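Local coordinates for protein haloalkane dehalogenase (PDB 4MJ3) that probably hydrolyses the carbon-halogen bond of haloalkanes, yielding an alcohol and a halide ion, at residues A145-M149 with A256-L260; A231-L235 with V259-P265. All coordinates share one frame; numbering follows the deposited sequence.

How the contacts relate
Contact 1 and contact 2 lie on the same side of the alpha/beta hydrolase fold and share helix 256-263, with Val-259 and Leu-260 taking part in both. Contact 1 sits deeper, its centre about 13 Å from the centre of the chain, against about 18 Å for contact 2, and is wholly apolar at its side chains, setting the helix against the loop that leaves strand 140-145. Contact 2, farther out, brings helix 225-235 to the C-terminal half of the same helix and adds an aromatic stack and a hydrogen bond. Both are partly buried. They touch where Met-149 SE lies 4.0 Å from Trp-232 CZ3, which joins the loop to helix 225-235.

Contact 1: residues A145-M149 with A256-L260; sequences AANTM and AEPVL
Leu-260 reaches from helix 256-263 to Ala-145 and Met-149, joining the helix that follows strand 242-244 of the alpha/beta hydrolase fold to the end of strand 140-145 and the loop beyond it. In haloalkane dehalogenases this loop leads from the central sheet into the cap region. Followed outwards, Leu-260 starts with CB, which lies 4.4 Å from Met-149 SE. CG stands anti to the backbone N (chi1 -162°), carrying the branch away from the helix toward the strand end. There the two methyls part: CD1 faces Met-149 SE at 4.3 Å, while CD2 meets Ala-145 CB at 3.7 Å and comes within 4.4 Å of Thr-148 O. Phe-242 of strand 242-244 also packs on both Leu-260 and Ala-145, closing this apolar patch against the sheet.

Met-149, present as selenomethionine, bends at chi2 and chi3 and passes across the helix, from beside Ala-256 to Val-259. Its CE meets Val-259 CG1 at 3.9 Å, the two side chains crossing at about a right angle. The approach of Met-149 CG to Ala-256 CB is too short to be real; this residue was also modelled in a second conformer.

The strand end is held by backbone bonds of Ala-145 to Leu-243 and Ala-245, and the loop by a hydrogen bond of Thr-148 OG1 to Asp-123 O. By contrast, the carbonyl Thr-148 O is buried here without a hydrogen-bonding partner, with the methyl Ala-256 CB lying 3.8 Å from it.

Contact 2: residues A231-L235 with V259-P265; sequences AWAAL and VLRGHVP
Trp-232 and His-263 stack between two helices of the alpha/beta hydrolase fold, 225-235 and 256-263, which lie in sequence on either side of strand 242-244. The axes of their segments come no closer than 11.2 Å, a separation bridged by the two aromatic side chains approaching from opposite directions.

The aromatic contact is an offset stack, with the imidazole over one face of the indole. The planes are within 1° of parallel, and the five-membered ring of Trp-232 and the ring of His-263 have centroids 3.7 Å apart. With chi1 at -175°, the imidazole extends opposite its own backbone N, a course that takes it off its helix and over the indole.

One polar bond completes the pairing: His-263 NE2 donates to the backbone carbonyl Trp-232 O at 2.7 Å, nearly straight at 174°. The oxygen lies in the imidazole plane at the ring edge, whereas the donor sits well above the carbonyl plane and not on a lone pair. The same residue thus supplies both the stacking surface and the acceptor; together they would fix the rotation of the imidazole and keep it flat against the indole.

Apolar contacts add to the six-membered ring of Trp-232. Leu-260 CD1 lies at the indole edge, 3.9 Å from Trp-232 CZ3, and Val-259 CG1 approaches Trp-232 CZ2 obliquely at 4.1 Å. The side chain of Leu-235 also packs on Leu-130 and Val-133 of helix 124-135, and Phe-242 touches Val-264, linking the contact to helix 124-135 and strand 242-244. Leu-235 O, at the end of helix 225-235, rests 3.8 Å from Val-264 CG1 and 3.6 Å from Pro-265 CD, the residues just past helix 256-263.

Contact 1: residues A145-M149 with A256-L260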
loop_
_atom_site.group_PDB
_atom_site.type_symbol
_atom_site.label_atom_id
_atom_site.label_comp_id
_atom_site.label_asym_id
_atom_site.label_seq_id
_atom_site.Cartn_x
_atom_site.Cartn_y
_atom_site.Cartn_z
ATOM N N ALA A 145 6.576 5.422 6.608
ATOM C CA ALA A 145 5.123 5.551 6.568
ATOM C C ALA A 145 4.765 6.866 5.913
ATOM O O ALA A 145 5.242 7.925 6.330
ATOM C CB ALA A 145 4.551 5.495 7.976
ATOM N N ALA A 146 3.900 6.814 4.917
ATOM C CA ALA A 146 3.464 8.000 4.192
ATOM C C ALA A 146 1.970 7.951 3.936
ATOM O O ALA A 146 1.497 7.129 3.143
ATOM C CB ALA A 146 4.209 8.096 2.868
ATOM N N ASN A 147 1.227 8.850 4.581
ATOM C CA ASN A 147 -0.218 8.948 4.382
ATOM C C ASN A 147 -0.879 7.606 4.623
ATOM O O ASN A 147 -1.521 7.018 3.727
ATOM C CB ASN A 147 -0.554 9.495 2.995
ATOM C CG ASN A 147 -0.087 10.926 2.800
ATOM O OD1 ASN A 147 0.378 11.579 3.734
ATOM N ND2 ASN A 147 -0.247 11.421 1.577
ATOM N N THR A 148 -0.728 7.142 5.857
ATOM C CA THR A 148 -1.251 5.848 6.254
ATOM C C THR A 148 -1.462 5.847 7.768
ATOM O O THR A 148 -1.247 6.869 8.422
ATOM C CB THR A 148 -0.302 4.718 5.805
ATOM O OG1 THR A 148 -0.955 3.452 5.984
ATOM C CG2 THR A 148 1.007 4.743 6.570
HETATM N N MSE A 149 -1.891 4.710 8.307
HETATM C CA MSE A 149 -2.066 4.523 9.766
HETATM C C MSE A 149 -2.271 3.062 10.054
HETATM O O MSE A 149 -2.367 2.239 9.133
HETATM C CB MSE A 149 -3.255 5.245 10.390
HETATM C CG MSE A 149 -2.822 6.154 11.553
HETATM SE SE MSE A 149 -1.969 5.529 13.231
HETATM C CE MSE A 149 -3.484 6.038 14.364
ATOM N N ALA A 256 -3.292 11.352 11.657
ATOM C CA ALA A 256 -2.586 10.148 12.071
ATOM C C ALA A 256 -1.076 10.357 12.200
ATOM O O ALA A 256 -0.405 9.610 12.904
ATOM C CB ALA A 256 -2.861 9.046 11.069
ATOM N N GLU A 257 -0.536 11.331 11.473
ATOM C CA GLU A 257 0.909 11.509 11.399
ATOM C C GLU A 257 1.579 11.629 12.786
ATOM O O GLU A 257 2.540 10.922 13.063
ATOM C CB GLU A 257 1.265 12.709 10.499
ATOM C CG GLU A 257 2.743 12.791 10.126
ATOM C CD GLU A 257 3.622 13.287 11.258
ATOM O OE1 GLU A 257 3.156 14.121 12.072
ATOM O OE2 GLU A 257 4.770 12.833 11.333
ATOM N N PRO A 258 1.088 12.544 13.657
ATOM C CA PRO A 258 1.786 12.675 14.946
ATOM C C PRO A 258 1.556 11.506 15.894
ATOM O O PRO A 258 2.401 11.228 16.761
ATOM C CB PRO A 258 1.226 13.983 15.527
ATOM C CG PRO A 258 -0.070 14.176 14.839
ATOM C CD PRO A 258 0.104 13.612 13.462
ATOM N N VAL A 259 0.450 10.801 15.728
ATOM C CA VAL A 259 0.145 9.627 16.558
ATOM C C VAL A 259 1.107 8.483 16.224
ATOM O O VAL A 259 1.748 7.893 17.102
ATOM C CB VAL A 259 -1.304 9.142 16.338
ATOM C CG1 VAL A 259 -1.585 7.913 17.207
ATOM C CG2 VAL A 259 -2.287 10.262 16.650
ATOM N N LEU A 260 1.262 8.215 14.939
ATOM C CA LEU A 260 2.237 7.218 14.486
ATOM C C LEU A 260 3.674 7.597 14.854
ATOM O O LEU A 260 4.432 6.781 15.398
ATOM C CB LEU A 260 2.122 7.056 12.972
ATOM C CG LEU A 260 2.705 5.829 12.306
ATOM C CD1 LEU A 260 2.231 4.544 12.976
ATOM C CD2 LEU A 260 2.308 5.857 10.836
#

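Contact 2: residues A231-L235 with V259-P265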
loop_
_atom_site.group_PDB
_atom_site.type_symbol
_atom_site.label_atom_id
_atom_site.label_comp_id
_atom_site.label_asym_id
_atom_site.label_seq_id
_atom_site.Cartn_x
_atom_site.Cartn_y
_atom_site.Cartn_z
ATOM N N ALA A 231 -0.740 -5.862 17.172
ATOM C CA ALA A 231 0.264 -5.283 16.248
ATOM C C ALA A 231 0.694 -3.864 16.634
ATOM O O ALA A 231 1.868 -3.500 16.515
ATOM C CB ALA A 231 -0.238 -5.304 14.819
ATOM N N TRP A 232 -0.258 -3.060 17.104
ATOM C CA TRP A 232 0.033 -1.702 17.536
ATOM C C TRP A 232 0.971 -1.733 18.742
ATOM O O TRP A 232 1.936 -0.957 18.824
ATOM C CB TRP A 232 -1.280 -0.985 17.876
ATOM C CG TRP A 232 -1.150 0.433 18.333
ATOM C CD1 TRP A 232 -1.371 0.921 19.600
ATOM C CD2 TRP A 232 -0.769 1.556 17.532
ATOM N NE1 TRP A 232 -1.176 2.282 19.613
ATOM C CE2 TRP A 232 -0.786 2.693 18.365
ATOM C CE3 TRP A 232 -0.403 1.708 16.186
ATOM C CZ2 TRP A 232 -0.471 3.979 17.878
ATOM C CZ3 TRP A 232 -0.078 2.983 15.710
ATOM C CH2 TRP A 232 -0.113 4.089 16.549
ATOM N N ALA A 233 0.675 -2.613 19.690
ATOM C CA ALA A 233 1.538 -2.774 20.863
ATOM C C ALA A 233 2.952 -3.161 20.420
ATOM O O ALA A 233 3.943 -2.610 20.917
ATOM C CB ALA A 233 0.972 -3.818 21.819
ATOM N N ALA A 234 3.052 -4.084 19.466
ATOM C CA ALA A 234 4.364 -4.480 18.935
ATOM C C ALA A 234 5.085 -3.342 18.214
ATOM O O ALA A 234 6.303 -3.173 18.370
ATOM C CB ALA A 234 4.239 -5.695 18.026
ATOM N N LEU A 235 4.358 -2.537 17.444
ATOM C CA LEU A 235 4.949 -1.345 16.828
ATOM C C LEU A 235 5.481 -0.360 17.847
ATOM O O LEU A 235 6.460 0.347 17.586
ATOM C CB LEU A 235 3.928 -0.601 15.958
ATOM C CG LEU A 235 3.801 -0.932 14.493
ATOM C CD1 LEU A 235 2.848 0.097 13.885
ATOM C CD2 LEU A 235 5.146 -0.878 13.794
ATOM N N VAL A 259 0.450 10.801 15.728
ATOM C CA VAL A 259 0.145 9.627 16.558
ATOM C C VAL A 259 1.107 8.483 16.224
ATOM O O VAL A 259 1.748 7.893 17.102
ATOM C CB VAL A 259 -1.304 9.142 16.338
ATOM C CG1 VAL A 259 -1.585 7.913 17.207
ATOM C CG2 VAL A 259 -2.287 10.262 16.650
ATOM N N LEU A 260 1.262 8.215 14.939
ATOM C CA LEU A 260 2.237 7.218 14.486
ATOM C C LEU A 260 3.674 7.597 14.854
ATOM O O LEU A 260 4.432 6.781 15.398
ATOM C CB LEU A 260 2.122 7.056 12.972
ATOM C CG LEU A 260 2.705 5.829 12.306
ATOM C CD1 LEU A 260 2.231 4.544 12.976
ATOM C CD2 LEU A 260 2.308 5.857 10.836
ATOM N N ARG A 261 4.065 8.832 14.567
ATOM C CA ARG A 261 5.429 9.277 14.857
ATOM C C ARG A 261 5.741 9.165 16.359
ATOM O O ARG A 261 6.844 8.765 16.743
ATOM C CB ARG A 261 5.665 10.703 14.323
ATOM C CG ARG A 261 7.051 11.251 14.628
ATOM C CD ARG A 261 7.378 12.573 13.979
ATOM N NE ARG A 261 6.243 13.445 13.722
ATOM C CZ ARG A 261 5.666 14.253 14.626
ATOM N NH1 ARG A 261 4.635 15.030 14.293
ATOM N NH2 ARG A 261 6.113 14.290 15.873
ATOM N N GLY A 262 4.791 9.550 17.203
ATOM C CA GLY A 262 4.988 9.515 18.651
ATOM C C GLY A 262 4.990 8.120 19.245
ATOM O O GLY A 262 5.573 7.887 20.283
ATOM N N HIS A 263 4.362 7.167 18.564
ATOM C CA HIS A 263 4.187 5.816 19.096
ATOM C C HIS A 263 5.394 4.900 18.908
ATOM O O HIS A 263 5.687 4.056 19.763
ATOM C CB HIS A 263 2.997 5.169 18.415
ATOM C CG HIS A 263 2.649 3.815 18.961
ATOM N ND1 HIS A 263 2.316 3.615 20.280
ATOM C CD2 HIS A 263 2.577 2.595 18.373
ATOM C CE1 HIS A 263 2.050 2.334 20.484
ATOM N NE2 HIS A 263 2.204 1.693 19.342
ATOM N N VAL A 264 6.083 5.050 17.776
ATOM C CA VAL A 264 7.156 4.123 17.403
ATOM C C VAL A 264 8.495 4.605 17.947
ATOM O O VAL A 264 8.972 5.680 17.562
ATOM C CB VAL A 264 7.267 4.006 15.881
ATOM C CG1 VAL A 264 8.308 2.961 15.492
ATOM C CG2 VAL A 264 5.907 3.647 15.293
ATOM N N PRO A 265 9.114 3.827 18.854
ATOM C CA PRO A 265 10.369 4.316 19.461
ATOM C C PRO A 265 11.466 4.600 18.432
ATOM O O PRO A 265 12.234 5.548 18.599
ATOM C CB PRO A 265 10.787 3.189 20.406
ATOM C CG PRO A 265 9.584 2.337 20.595
ATOM C CD PRO A 265 8.646 2.568 19.458
#